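Side-chain contacts in GRMZM2G135359 pseudokinase (Zea mays, PDB 6CPY), which is a receptor-like pseudokinase of unsettled role, present here as its protein-kinase-fold domain, whose family is generally assigned ATP binding and kinase activity: residues A[109-112]-A[117-120]; A[89-94]-A[188-193]; A[32-37]-A[42-47]; A[56-59]-A[65-68]; A[131-136]-A[182-187]. One frame throughout, in Å; residues are numbered along the deposited sequence.

Contact 1: residues A[109-112]-A[117-120]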
# COMPACT_ATOMS: atom_id res chain seq x y z
N TYR A 109 -0.44 -13.28 12.42
CA TYR A 109 0.06 -12.34 13.40
C TYR A 109 0.73 -13.13 14.53
O TYR A 109 0.52 -14.33 14.64
CB TYR A 109 -1.07 -11.46 13.94
CG TYR A 109 -2.08 -12.21 14.77
CD1 TYR A 109 -3.17 -12.82 14.18
CD2 TYR A 109 -1.91 -12.32 16.15
CE1 TYR A 109 -4.09 -13.53 14.95
CE2 TYR A 109 -2.83 -13.02 16.92
CZ TYR A 109 -3.92 -13.62 16.30
OH TYR A 109 -4.85 -14.31 17.05
N CYS A 110 1.55 -12.46 15.31
CA CYS A 110 2.18 -13.11 16.46
C CYS A 110 2.31 -12.12 17.60
O CYS A 110 2.93 -11.05 17.47
CB CYS A 110 3.52 -13.73 16.10
SG CYS A 110 4.48 -14.33 17.52
N GLU A 111 1.68 -12.49 18.71
CA GLU A 111 1.83 -11.82 19.97
C GLU A 111 2.48 -12.83 20.89
O GLU A 111 1.99 -13.96 21.04
CB GLU A 111 0.48 -11.48 20.60
CG GLU A 111 -0.42 -10.59 19.80
CD GLU A 111 -1.47 -9.97 20.69
OE1 GLU A 111 -1.25 -8.83 21.11
OE2 GLU A 111 -2.47 -10.65 21.01
N GLU A 112 3.57 -12.42 21.51
CA GLU A 112 4.27 -13.27 22.48
C GLU A 112 4.84 -12.32 23.49
O GLU A 112 5.28 -11.23 23.14
CB GLU A 112 5.37 -14.09 21.78
CG GLU A 112 6.34 -14.81 22.71
CD GLU A 112 5.66 -15.80 23.63
OE1 GLU A 112 4.92 -16.67 23.12
OE2 GLU A 112 5.88 -15.71 24.87
N THR A 117 6.95 -9.44 21.79
CA THR A 117 6.76 -9.57 20.35
C THR A 117 5.38 -9.05 19.96
O THR A 117 4.37 -9.49 20.50
CB THR A 117 6.82 -11.05 19.92
OG1 THR A 117 8.00 -11.67 20.47
CG2 THR A 117 6.81 -11.21 18.40
N ARG A 118 5.34 -8.12 19.01
CA ARG A 118 4.07 -7.72 18.42
C ARG A 118 4.32 -7.58 16.93
O ARG A 118 4.91 -6.59 16.49
CB ARG A 118 3.58 -6.40 19.02
CG ARG A 118 3.10 -6.48 20.46
CD ARG A 118 1.82 -7.30 20.57
NE ARG A 118 1.27 -7.30 21.91
CZ ARG A 118 1.76 -7.99 22.94
NH1 ARG A 118 2.86 -8.73 22.82
NH2 ARG A 118 1.15 -7.92 24.12
N VAL A 119 3.96 -8.61 16.18
CA VAL A 119 4.19 -8.60 14.73
C VAL A 119 2.96 -8.94 13.92
O VAL A 119 2.00 -9.57 14.40
CB VAL A 119 5.37 -9.51 14.26
CG1 VAL A 119 6.60 -9.41 15.16
CG2 VAL A 119 4.93 -10.94 14.04
N MET A 120 3.01 -8.53 12.66
CA MET A 120 2.01 -8.84 11.66
C MET A 120 2.75 -9.40 10.47
O MET A 120 3.82 -8.90 10.11
CB MET A 120 1.22 -7.58 11.28
CG MET A 120 0.34 -7.10 12.42
SD MET A 120 -0.64 -5.64 12.03
CE MET A 120 -1.05 -5.08 13.69
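Four backbone hydrogen bonds join Cys110 to Val119 and Glu112 to Thr117, the hydrogen-bonded pairs of an antiparallel beta hairpin in the five-stranded sheet of the kinase N-lobe. Val119 N reaches Cys110 O at 2.9 Å and almost straight, while Thr117 N meets Glu112 O at a more bent 139°. Between these pairs, on the face of Tyr109 and Met120, Glu111 sits opposite Arg118, and the acid and base form a salt bridge, Glu111 OE1 to Arg118 NE at 3.1 Å. The oxygen lies over a face of the guanidinium, and no N-H is aimed at it, so the attraction is one of charge alone. The carboxylate and guanidinium planes stand 79° apart. Outside the hairpin Glu85, at NE, and Glu113, at NH2, form further salt bridges with the arginine, which suits a buried cation. Arg118 folds back at its second torsion (chi2 -68°), bringing NH1 within 2.9 Å of Thr117 O. On the sheet's other face small, apolar groups fit closely, Cys110 CB resting 3.7 Å from Val119 CG2 and Cys110 SG 4.0 Å from Thr117 CG2; Leu37 of helix 34-40 packs on Cys110 and Val119. Thr117 OG1 is taken up by Arg34. Thr117 O accepts two donors from opposite faces of its carbonyl plane, Glu112 N and Arg118 NH1.

Contact 2: residues A[89-94]-A[188-193]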
# COMPACT_ATOMS: atom_id res chain seq x y z
N ARG A 89 -4.88 -5.03 17.77
CA ARG A 89 -5.94 -5.98 17.45
C ARG A 89 -6.91 -5.41 16.42
O ARG A 89 -7.37 -6.13 15.54
CB ARG A 89 -6.71 -6.40 18.71
CG ARG A 89 -5.84 -7.15 19.70
CD ARG A 89 -6.64 -7.69 20.87
NE ARG A 89 -5.85 -8.70 21.58
CZ ARG A 89 -6.32 -9.84 22.10
NH1 ARG A 89 -7.61 -10.16 22.01
NH2 ARG A 89 -5.48 -10.67 22.71
N LYS A 90 -7.20 -4.12 16.54
CA LYS A 90 -8.10 -3.43 15.62
C LYS A 90 -7.57 -3.48 14.19
O LYS A 90 -8.30 -3.80 13.26
CB LYS A 90 -8.26 -1.97 16.07
CG LYS A 90 -9.23 -1.13 15.27
CD LYS A 90 -9.61 0.12 16.07
CE LYS A 90 -10.54 -0.23 17.23
NZ LYS A 90 -10.07 0.34 18.52
N LYS A 91 -6.29 -3.18 14.02
CA LYS A 91 -5.68 -3.27 12.69
C LYS A 91 -5.80 -4.68 12.11
O LYS A 91 -6.15 -4.85 10.96
CB LYS A 91 -4.21 -2.84 12.73
CG LYS A 91 -3.53 -3.03 11.37
CD LYS A 91 -2.12 -2.49 11.30
CE LYS A 91 -1.59 -2.68 9.89
NZ LYS A 91 -0.20 -2.20 9.74
N ILE A 92 -5.49 -5.70 12.91
CA ILE A 92 -5.54 -7.07 12.43
C ILE A 92 -6.97 -7.47 12.02
O ILE A 92 -7.16 -8.06 10.96
CB ILE A 92 -4.99 -8.06 13.48
CG1 ILE A 92 -3.47 -7.91 13.57
CG2 ILE A 92 -5.40 -9.49 13.13
CD1 ILE A 92 -2.84 -8.52 14.79
N THR A 93 -7.95 -7.13 12.85
CA THR A 93 -9.34 -7.43 12.55
C THR A 93 -9.77 -6.79 11.23
O THR A 93 -10.34 -7.46 10.38
CB THR A 93 -10.26 -6.96 13.70
OG1 THR A 93 -9.94 -7.71 14.87
CG2 THR A 93 -11.74 -7.18 13.34
N ASN A 94 -9.44 -5.52 11.05
CA ASN A 94 -9.80 -4.80 9.83
C ASN A 94 -9.09 -5.33 8.57
O ASN A 94 -9.74 -5.51 7.54
CB ASN A 94 -9.59 -3.30 10.01
CG ASN A 94 -10.64 -2.68 10.92
OD1 ASN A 94 -10.33 -1.91 11.82
ND2 ASN A 94 -11.90 -3.04 10.68
N VAL A 188 -0.67 -2.67 -2.95
CA VAL A 188 -0.77 -1.56 -2.02
C VAL A 188 -0.62 -2.14 -0.61
O VAL A 188 -1.16 -3.21 -0.33
CB VAL A 188 -2.11 -0.83 -2.12
CG1 VAL A 188 -2.19 0.32 -1.13
CG2 VAL A 188 -2.33 -0.33 -3.55
N SER A 189 0.11 -1.45 0.25
CA SER A 189 0.41 -1.99 1.59
C SER A 189 -0.06 -1.10 2.71
O SER A 189 -0.30 0.10 2.54
CB SER A 189 1.90 -2.24 1.75
OG SER A 189 2.62 -1.04 1.84
N ASP A 190 -0.19 -1.71 3.89
CA ASP A 190 -0.41 -0.98 5.11
C ASP A 190 0.41 -1.66 6.21
O ASP A 190 -0.10 -2.50 6.96
CB ASP A 190 -1.88 -0.99 5.47
CG ASP A 190 -2.18 -0.27 6.78
OD1 ASP A 190 -1.34 0.51 7.28
OD2 ASP A 190 -3.26 -0.51 7.32
N LEU A 191 1.68 -1.27 6.29
CA LEU A 191 2.65 -1.91 7.17
C LEU A 191 2.83 -1.22 8.52
O LEU A 191 3.30 -1.83 9.49
CB LEU A 191 3.99 -2.00 6.44
CG LEU A 191 3.94 -2.82 5.15
CD1 LEU A 191 5.23 -2.67 4.38
CD2 LEU A 191 3.66 -4.29 5.44
N GLU A 192 2.45 0.05 8.59
CA GLU A 192 2.65 0.85 9.79
C GLU A 192 1.62 0.46 10.83
O GLU A 192 0.45 0.27 10.51
CB GLU A 192 2.49 2.34 9.46
CG GLU A 192 3.58 2.90 8.56
CD GLU A 192 4.66 3.67 9.31
OE1 GLU A 192 5.07 3.23 10.40
OE2 GLU A 192 5.10 4.72 8.79
N PHE A 193 2.06 0.35 12.07
CA PHE A 193 1.13 0.06 13.15
C PHE A 193 0.23 1.28 13.34
O PHE A 193 0.70 2.42 13.25
CB PHE A 193 1.88 -0.30 14.43
CG PHE A 193 2.52 -1.66 14.39
CD1 PHE A 193 3.66 -1.89 13.62
CD2 PHE A 193 1.99 -2.72 15.11
CE1 PHE A 193 4.25 -3.15 13.58
CE2 PHE A 193 2.58 -3.98 15.07
CZ PHE A 193 3.70 -4.19 14.29
O HOH W 1 2.00 -3.75 10.76
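Lys91 NZ donates hydrogen bonds to the backbone carbonyls of Asp190 and Glu192, and these make most of the contact. Lys91, on helix 82-96, stretches out fully, every torsion from chi1 (175°) to chi4 close to anti, and so carries NZ straight to the backbone of the loop 188-193. There NZ meets Glu192 O at 2.7 Å and Asp190 O at 2.8 Å. In both bonds the nitrogen stands above the carbonyl plane, by 63° for Glu192, so neither uses a lone-pair direction. A water accepts a third bond from NZ at 2.9 Å and donates in turn to Leu191 O, so that three successive carbonyls are tied to one cation directly or through the water. A lysine suits this buried place because its long apolar stem spans the distance from helix to loop and its three N-H groups find three acceptors.

The ionic contribution is modest. Asp190 OD1 lies 3.8 Å from Lys91 NZ, a long salt bridge, and its stronger partner is Arg171, which also bonds Glu192 O. The cation-pi pairing with Phe193 is long and at most weakly attractive, its ring centroid 5.7 Å from Lys91 NZ; the same water hangs over a face of that ring.

In packing, the stem of Lys91 rests on Met120 and Trp194. Helix 82-96 is the C helix of a protein kinase, and Asp190-Leu191-Glu192 takes the place of the DFG motif. Lys91 probably occupies the position of the usual C-helix glutamate, so a cation meeting the DFG-like backbone here is consistent with a pseudokinase.

Contact 3: residues A[32-37]-A[42-47]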
# COMPACT_ATOMS: atom_id res chain seq x y z
N LEU A 32 0.45 -17.13 14.81
CA LEU A 32 1.66 -17.90 14.65
C LEU A 32 2.48 -17.87 15.93
O LEU A 32 2.54 -16.84 16.62
CB LEU A 32 2.48 -17.36 13.48
CG LEU A 32 1.77 -17.53 12.13
CD1 LEU A 32 2.40 -16.65 11.07
CD2 LEU A 32 1.78 -18.99 11.71
N LYS A 33 3.11 -18.99 16.27
CA LYS A 33 4.00 -19.02 17.43
C LYS A 33 5.25 -18.22 17.14
O LYS A 33 5.75 -18.23 16.01
CB LYS A 33 4.39 -20.47 17.76
CG LYS A 33 3.22 -21.32 18.21
CD LYS A 33 3.68 -22.72 18.60
CE LYS A 33 2.60 -23.49 19.34
NZ LYS A 33 1.54 -24.00 18.43
N ARG A 34 5.81 -17.55 18.14
CA ARG A 34 7.09 -16.87 17.93
C ARG A 34 8.16 -17.86 17.46
O ARG A 34 8.98 -17.53 16.61
CB ARG A 34 7.58 -16.12 19.16
CG ARG A 34 8.74 -15.17 18.82
CD ARG A 34 9.49 -14.67 20.02
NE ARG A 34 10.86 -14.25 19.67
CZ ARG A 34 11.22 -13.03 19.29
NH1 ARG A 34 10.34 -12.04 19.19
NH2 ARG A 34 12.49 -12.79 19.02
N SER A 35 8.16 -19.07 18.00
CA SER A 35 9.16 -20.05 17.61
C SER A 35 9.11 -20.33 16.11
O SER A 35 10.15 -20.44 15.46
CB SER A 35 8.98 -21.35 18.39
OG SER A 35 7.72 -21.93 18.16
N GLU A 36 7.90 -20.44 15.55
CA GLU A 36 7.75 -20.62 14.10
C GLU A 36 8.31 -19.45 13.28
O GLU A 36 8.95 -19.63 12.24
CB GLU A 36 6.28 -20.87 13.74
CG GLU A 36 6.06 -21.24 12.27
CD GLU A 36 4.62 -21.64 11.95
OE1 GLU A 36 3.75 -21.53 12.83
OE2 GLU A 36 4.37 -22.07 10.79
N LEU A 37 8.06 -18.23 13.75
CA LEU A 37 8.57 -17.04 13.07
C LEU A 37 10.08 -16.86 13.21
O LEU A 37 10.74 -16.37 12.28
CB LEU A 37 7.82 -15.80 13.54
CG LEU A 37 6.38 -15.78 13.02
CD1 LEU A 37 5.67 -14.50 13.46
CD2 LEU A 37 6.34 -15.89 11.49
N GLU A 42 14.91 -16.58 10.30
CA GLU A 42 16.30 -16.73 10.75
C GLU A 42 16.59 -15.84 11.95
O GLU A 42 17.55 -15.06 11.94
CB GLU A 42 17.28 -16.39 9.61
CG GLU A 42 17.04 -17.13 8.30
CD GLU A 42 17.69 -18.50 8.25
OE1 GLU A 42 17.83 -19.14 9.32
OE2 GLU A 42 18.06 -18.93 7.14
N ASP A 43 15.73 -15.92 12.96
CA ASP A 43 15.82 -15.07 14.15
C ASP A 43 15.89 -13.57 13.81
O ASP A 43 16.61 -12.81 14.45
CB ASP A 43 17.00 -15.51 15.04
CG ASP A 43 16.75 -16.85 15.73
OD1 ASP A 43 15.74 -16.97 16.46
OD2 ASP A 43 17.57 -17.78 15.55
N PHE A 44 15.12 -13.15 12.80
CA PHE A 44 14.98 -11.74 12.44
C PHE A 44 16.31 -11.06 12.05
O PHE A 44 16.59 -9.93 12.45
CB PHE A 44 14.25 -10.99 13.57
CG PHE A 44 12.98 -11.68 14.01
CD1 PHE A 44 11.83 -11.61 13.23
CD2 PHE A 44 12.95 -12.44 15.17
CE1 PHE A 44 10.67 -12.27 13.61
CE2 PHE A 44 11.79 -13.10 15.55
CZ PHE A 44 10.65 -13.02 14.78
N SER A 45 17.09 -11.76 11.23
CA SER A 45 18.42 -11.30 10.80
C SER A 45 18.43 -10.77 9.36
O SER A 45 19.46 -10.28 8.90
CB SER A 45 19.43 -12.44 10.92
OG SER A 45 19.04 -13.58 10.17
N ASN A 46 17.30 -10.85 8.67
CA ASN A 46 17.24 -10.47 7.26
C ASN A 46 16.27 -9.29 7.07
O ASN A 46 15.07 -9.49 6.97
CB ASN A 46 16.81 -11.68 6.44
CG ASN A 46 16.99 -11.49 4.95
OD1 ASN A 46 17.49 -10.46 4.50
ND2 ASN A 46 16.57 -12.48 4.17
N ILE A 47 16.81 -8.08 7.03
CA ILE A 47 15.99 -6.86 7.01
C ILE A 47 15.60 -6.45 5.59
O ILE A 47 16.46 -6.31 4.72
CB ILE A 47 16.69 -5.69 7.73
CG1 ILE A 47 16.97 -6.06 9.19
CG2 ILE A 47 15.85 -4.42 7.66
CD1 ILE A 47 18.34 -6.67 9.44
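Arg34 and Phe44 meet as flat groups. Phe44 CE2 lies over one face of the guanidinium, 3.6 Å from Arg34 NH2 and 3.8 Å from Arg34 CZ, and the two planes are inclined by 50°, well short of a parallel stack. Arg34 leaves the helix with CG anti to N (chi1 -167°) and stays extended to NE, which gives it the reach to bring its guanidinium up to the ring. Its polar edges are engaged by others, NE with Glu38 in a salt bridge and NH1 with Thr117, leaving the face for the aromatic.

Apolar contact is lighter: Leu37 CB touches Phe44 CZ at 4.2 Å. A valine in place of Phe44 would probably leave the guanidinium face of Arg34 without its aromatic cover and open a gap beside Leu37.

Hydrogen bonds within the turn shape the return of the chain. Glu42 is the C-prime residue of a Schellman motif, Asp43 N bonding back to Glu38 O, and positive phi continues through Asp43 and Phe44, which turns the Phe44 side chain toward the helix just left. Ser45, small and hydroxylic, adds a side-chain bond from OG to Glu42 O at 2.7 Å.

Helix 34-40 thus lies against strands 106-112 and 117-123 through Leu37, while Phe44, edge-to-face with Tyr57 of strand 54-60, links it to the other end of the sheet where strand 47-50 begins.

Contact 4: residues A[56-59]-A[65-68]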
# COMPACT_ATOMS: atom_id res chain seq x y z
N LEU A 56 10.92 -4.24 9.13
CA LEU A 56 10.39 -5.25 8.20
C LEU A 56 11.41 -6.35 7.94
O LEU A 56 12.50 -6.09 7.43
CB LEU A 56 10.01 -4.61 6.88
CG LEU A 56 8.92 -3.56 6.99
CD1 LEU A 56 8.92 -2.70 5.74
CD2 LEU A 56 7.57 -4.25 7.21
N TYR A 57 11.03 -7.58 8.28
CA TYR A 57 11.93 -8.73 8.19
C TYR A 57 11.46 -9.70 7.14
O TYR A 57 10.27 -9.92 6.96
CB TYR A 57 12.01 -9.44 9.54
CG TYR A 57 12.63 -8.60 10.62
CD1 TYR A 57 14.00 -8.36 10.64
CD2 TYR A 57 11.84 -8.04 11.64
CE1 TYR A 57 14.57 -7.58 11.63
CE2 TYR A 57 12.41 -7.27 12.64
CZ TYR A 57 13.78 -7.04 12.62
OH TYR A 57 14.37 -6.27 13.59
N LYS A 58 12.42 -10.29 6.45
CA LYS A 58 12.13 -11.31 5.46
C LYS A 58 12.08 -12.66 6.14
O LYS A 58 12.92 -12.98 7.00
CB LYS A 58 13.21 -11.31 4.37
CG LYS A 58 13.07 -12.40 3.33
CD LYS A 58 11.88 -12.16 2.42
CE LYS A 58 11.54 -13.39 1.60
NZ LYS A 58 12.67 -13.83 0.75
N GLY A 59 11.10 -13.47 5.76
CA GLY A 59 11.08 -14.86 6.16
C GLY A 59 10.48 -15.77 5.11
O GLY A 59 10.01 -15.31 4.06
N VAL A 65 5.95 -20.37 1.53
CA VAL A 65 5.42 -19.03 1.29
C VAL A 65 6.35 -17.99 1.89
O VAL A 65 6.65 -18.03 3.08
CB VAL A 65 4.01 -18.88 1.88
CG1 VAL A 65 3.55 -17.43 1.83
CG2 VAL A 65 3.03 -19.78 1.12
N GLU A 66 6.82 -17.06 1.07
CA GLU A 66 7.68 -15.98 1.53
C GLU A 66 6.83 -14.91 2.21
O GLU A 66 5.71 -14.64 1.78
CB GLU A 66 8.48 -15.41 0.36
CG GLU A 66 9.50 -16.40 -0.18
CD GLU A 66 10.27 -15.84 -1.36
OE1 GLU A 66 11.26 -15.10 -1.16
OE2 GLU A 66 9.87 -16.14 -2.49
N ILE A 67 7.37 -14.32 3.26
CA ILE A 67 6.64 -13.37 4.09
C ILE A 67 7.47 -12.14 4.39
O ILE A 67 8.71 -12.18 4.41
CB ILE A 67 6.18 -14.01 5.43
CG1 ILE A 67 7.35 -14.60 6.21
CG2 ILE A 67 5.13 -15.08 5.16
CD1 ILE A 67 6.98 -15.18 7.56
N ALA A 68 6.77 -11.05 4.63
CA ALA A 68 7.37 -9.86 5.16
C ALA A 68 6.73 -9.66 6.52
O ALA A 68 5.50 -9.58 6.63
CB ALA A 68 7.10 -8.67 4.26
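Lys58 and Glu66 form a salt bridge across two antiparallel strands, with Lys58 NZ donating to Glu66 OE1 at 2.7 Å on the oxygen's anti lone pair, the one turned away from the second carboxylate oxygen. The lysine bends twice to get there: chi2 (70°) curls the stem over the strand, its CD passing 3.7 Å from Ile67 O, and chi4 (-59°) tips NZ to the acid. The aliphatic parts follow, Lys58 CE lying 3.9 Å from Glu66 CB.

Beneath this pair the backbone sets the spacing. Gly59 and Ile67 are a hydrogen-bonded pair, Gly59 N to Ile67 O at 3.0 Å and Ile67 N to Gly59 O at 2.9 Å, both nearly straight. Ile67 places CG1 between its own N and carbonyl carbon (chi1 56°), so that this atom lies 3.5 Å from Gly59 O and from Gly59 C. A beta carbon at Gly59 would come tightly against that CG1, which explains the fit of a glycine here. Lys58 pairs with Ala68 in the next, non-hydrogen-bonded position, where the small methyl lies near Ile48.

Further out, Tyr124 offers its ring to Lys58 in a cation-pi contact and also touches Glu66. A leucine in place of Lys58 would probably leave the carboxylate of Glu66 without its mate and deprive Tyr124 of a cation.

These strands are the second and third of the kinase N-lobe sheet. With Glu66 exposed, solvent is likely to weaken the charge attraction, leaving the short directed bond to tie the two strands on the face of Lys58 and Ala68.

Contact 5: residues A[131-136]-A[182-187]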
# COMPACT_ATOMS: atom_id res chain seq x y z
N PHE A 131 8.24 3.55 -5.66
CA PHE A 131 9.17 4.68 -5.53
C PHE A 131 10.58 4.30 -6.00
O PHE A 131 11.19 5.03 -6.78
CB PHE A 131 9.23 5.20 -4.08
CG PHE A 131 10.09 6.43 -3.91
CD1 PHE A 131 11.45 6.32 -3.70
CD2 PHE A 131 9.53 7.70 -3.96
CE1 PHE A 131 12.24 7.45 -3.56
CE2 PHE A 131 10.30 8.83 -3.81
CZ PHE A 131 11.66 8.71 -3.61
N GLU A 132 11.07 3.16 -5.52
CA GLU A 132 12.39 2.63 -5.89
C GLU A 132 12.53 2.46 -7.39
O GLU A 132 13.51 2.92 -7.97
CB GLU A 132 12.67 1.29 -5.19
CG GLU A 132 13.11 1.44 -3.74
CD GLU A 132 12.98 0.15 -2.93
OE1 GLU A 132 12.54 -0.89 -3.46
OE2 GLU A 132 13.32 0.20 -1.72
N HIS A 133 11.56 1.80 -8.01
CA HIS A 133 11.61 1.55 -9.45
C HIS A 133 11.44 2.79 -10.31
O HIS A 133 11.97 2.81 -11.43
CB HIS A 133 10.61 0.47 -9.85
CG HIS A 133 11.11 -0.91 -9.56
ND1 HIS A 133 11.92 -1.60 -10.43
CD2 HIS A 133 10.96 -1.69 -8.47
CE1 HIS A 133 12.23 -2.77 -9.89
NE2 HIS A 133 11.65 -2.85 -8.71
N LEU A 134 10.74 3.80 -9.81
CA LEU A 134 10.57 5.05 -10.54
C LEU A 134 11.76 6.00 -10.39
O LEU A 134 12.11 6.70 -11.34
CB LEU A 134 9.30 5.78 -10.10
CG LEU A 134 7.96 5.15 -10.50
CD1 LEU A 134 6.80 5.96 -9.95
CD2 LEU A 134 7.84 5.04 -12.01
N HIS A 135 12.38 6.03 -9.22
CA HIS A 135 13.31 7.10 -8.87
C HIS A 135 14.75 6.68 -8.55
O HIS A 135 15.67 7.49 -8.68
CB HIS A 135 12.75 7.93 -7.71
CG HIS A 135 11.35 8.40 -7.92
ND1 HIS A 135 11.01 9.35 -8.87
CD2 HIS A 135 10.20 8.08 -7.29
CE1 HIS A 135 9.71 9.58 -8.80
NE2 HIS A 135 9.19 8.82 -7.86
N VAL A 136 14.98 5.43 -8.16
CA VAL A 136 16.34 5.01 -7.81
C VAL A 136 17.11 4.54 -9.05
O VAL A 136 16.72 3.58 -9.72
CB VAL A 136 16.36 3.94 -6.69
CG1 VAL A 136 17.79 3.51 -6.38
CG2 VAL A 136 15.70 4.49 -5.43
N ASP A 182 6.50 -10.33 -8.40
CA ASP A 182 7.51 -10.89 -9.30
C ASP A 182 7.32 -10.56 -10.80
O ASP A 182 8.29 -10.56 -11.55
CB ASP A 182 7.66 -12.41 -9.10
CG ASP A 182 6.37 -13.17 -9.34
OD1 ASP A 182 5.32 -12.56 -9.62
OD2 ASP A 182 6.42 -14.42 -9.23
N ASP A 183 6.08 -10.28 -11.23
CA ASP A 183 5.83 -9.79 -12.60
C ASP A 183 5.30 -8.34 -12.61
O ASP A 183 4.56 -7.93 -13.53
CB ASP A 183 4.92 -10.74 -13.39
CG ASP A 183 3.57 -10.93 -12.76
OD1 ASP A 183 3.20 -10.16 -11.84
OD2 ASP A 183 2.86 -11.87 -13.20
N PHE A 184 5.70 -7.59 -11.59
CA PHE A 184 5.46 -6.16 -11.48
C PHE A 184 3.99 -5.76 -11.39
O PHE A 184 3.61 -4.69 -11.85
CB PHE A 184 6.20 -5.41 -12.59
CG PHE A 184 7.68 -5.58 -12.51
CD1 PHE A 184 8.44 -4.73 -11.72
CD2 PHE A 184 8.31 -6.64 -13.15
CE1 PHE A 184 9.81 -4.90 -11.61
CE2 PHE A 184 9.69 -6.82 -13.04
CZ PHE A 184 10.43 -5.94 -12.27
N ALA A 185 3.17 -6.61 -10.79
CA ALA A 185 1.82 -6.20 -10.42
C ALA A 185 1.89 -5.39 -9.13
O ALA A 185 2.81 -5.56 -8.32
CB ALA A 185 0.92 -7.41 -10.25
N ALA A 186 0.91 -4.51 -8.94
CA ALA A 186 0.87 -3.67 -7.76
C ALA A 186 0.34 -4.42 -6.54
O ALA A 186 -0.63 -5.15 -6.65
CB ALA A 186 -0.00 -2.45 -8.01
N LYS A 187 0.97 -4.19 -5.39
CA LYS A 187 0.40 -4.51 -4.09
C LYS A 187 0.48 -3.31 -3.17
O LYS A 187 1.56 -2.94 -2.69
CB LYS A 187 1.06 -5.76 -3.48
CG LYS A 187 0.43 -7.06 -3.98
CD LYS A 187 0.93 -8.29 -3.23
CE LYS A 187 0.32 -9.56 -3.80
NZ LYS A 187 -1.11 -9.74 -3.44
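His133, on the short helix 130-135 that follows the hinge of the kinase fold, meets Phe184 in the turn between strands 178-180 and 186-188. The two rings make a T-shaped, edge-to-face pair: the edge of Phe184 is directed at the face of His133, the planes are 89° apart and the centroids 5.4 Å. One atom does the touching, Phe184 CE1, which lies 3.7 Å from His133 CE1 and 4.0 Å from His133 NE2. A C-H edge carries slight positive charge, and probably finds a mild attraction over the pi face of the imidazole.

In the histidine ND1 bonds Glu140 O and NE2 is hydrogen-bonded as well, which together probably fix the ring's rotation while Phe184 meets its face. Phe184 takes a positive phi (63°), which in this tight turn throws its side chain toward the helix, with CG beside the backbone N (chi1 -62°). Asn127, Glu140 and Leu142 pack around the phenyl ring.

With its centre about 21 Å from that of contact 2, this is structural packing that joins the D helix of a protein kinase to the turn of its beta7-beta8 hairpin.

In the fold
Contacts 1, 3 and 4 lie in the N-lobe, contact 2 joins it to the DFG-like loop, and contact 5 lies across the hinge, about 28 Å from contact 1 between centres. Contacts 1 and 4 are hairpins of one five-stranded sheet, strands 66-72 and 117-123 being neighbours, but do not touch. Contact 3, its centre about 10 Å from that of contact 1 and about 9 Å from that of contact 4, flanks the sheet and touches both. Contact 2 touches contact 1 through Met120 and contact 4 through Leu191. Along the chain contact 3 comes first, then contact 4; contact 2 encloses contacts 1 and 5. The set thus samples the N-lobe and its link to the C-lobe.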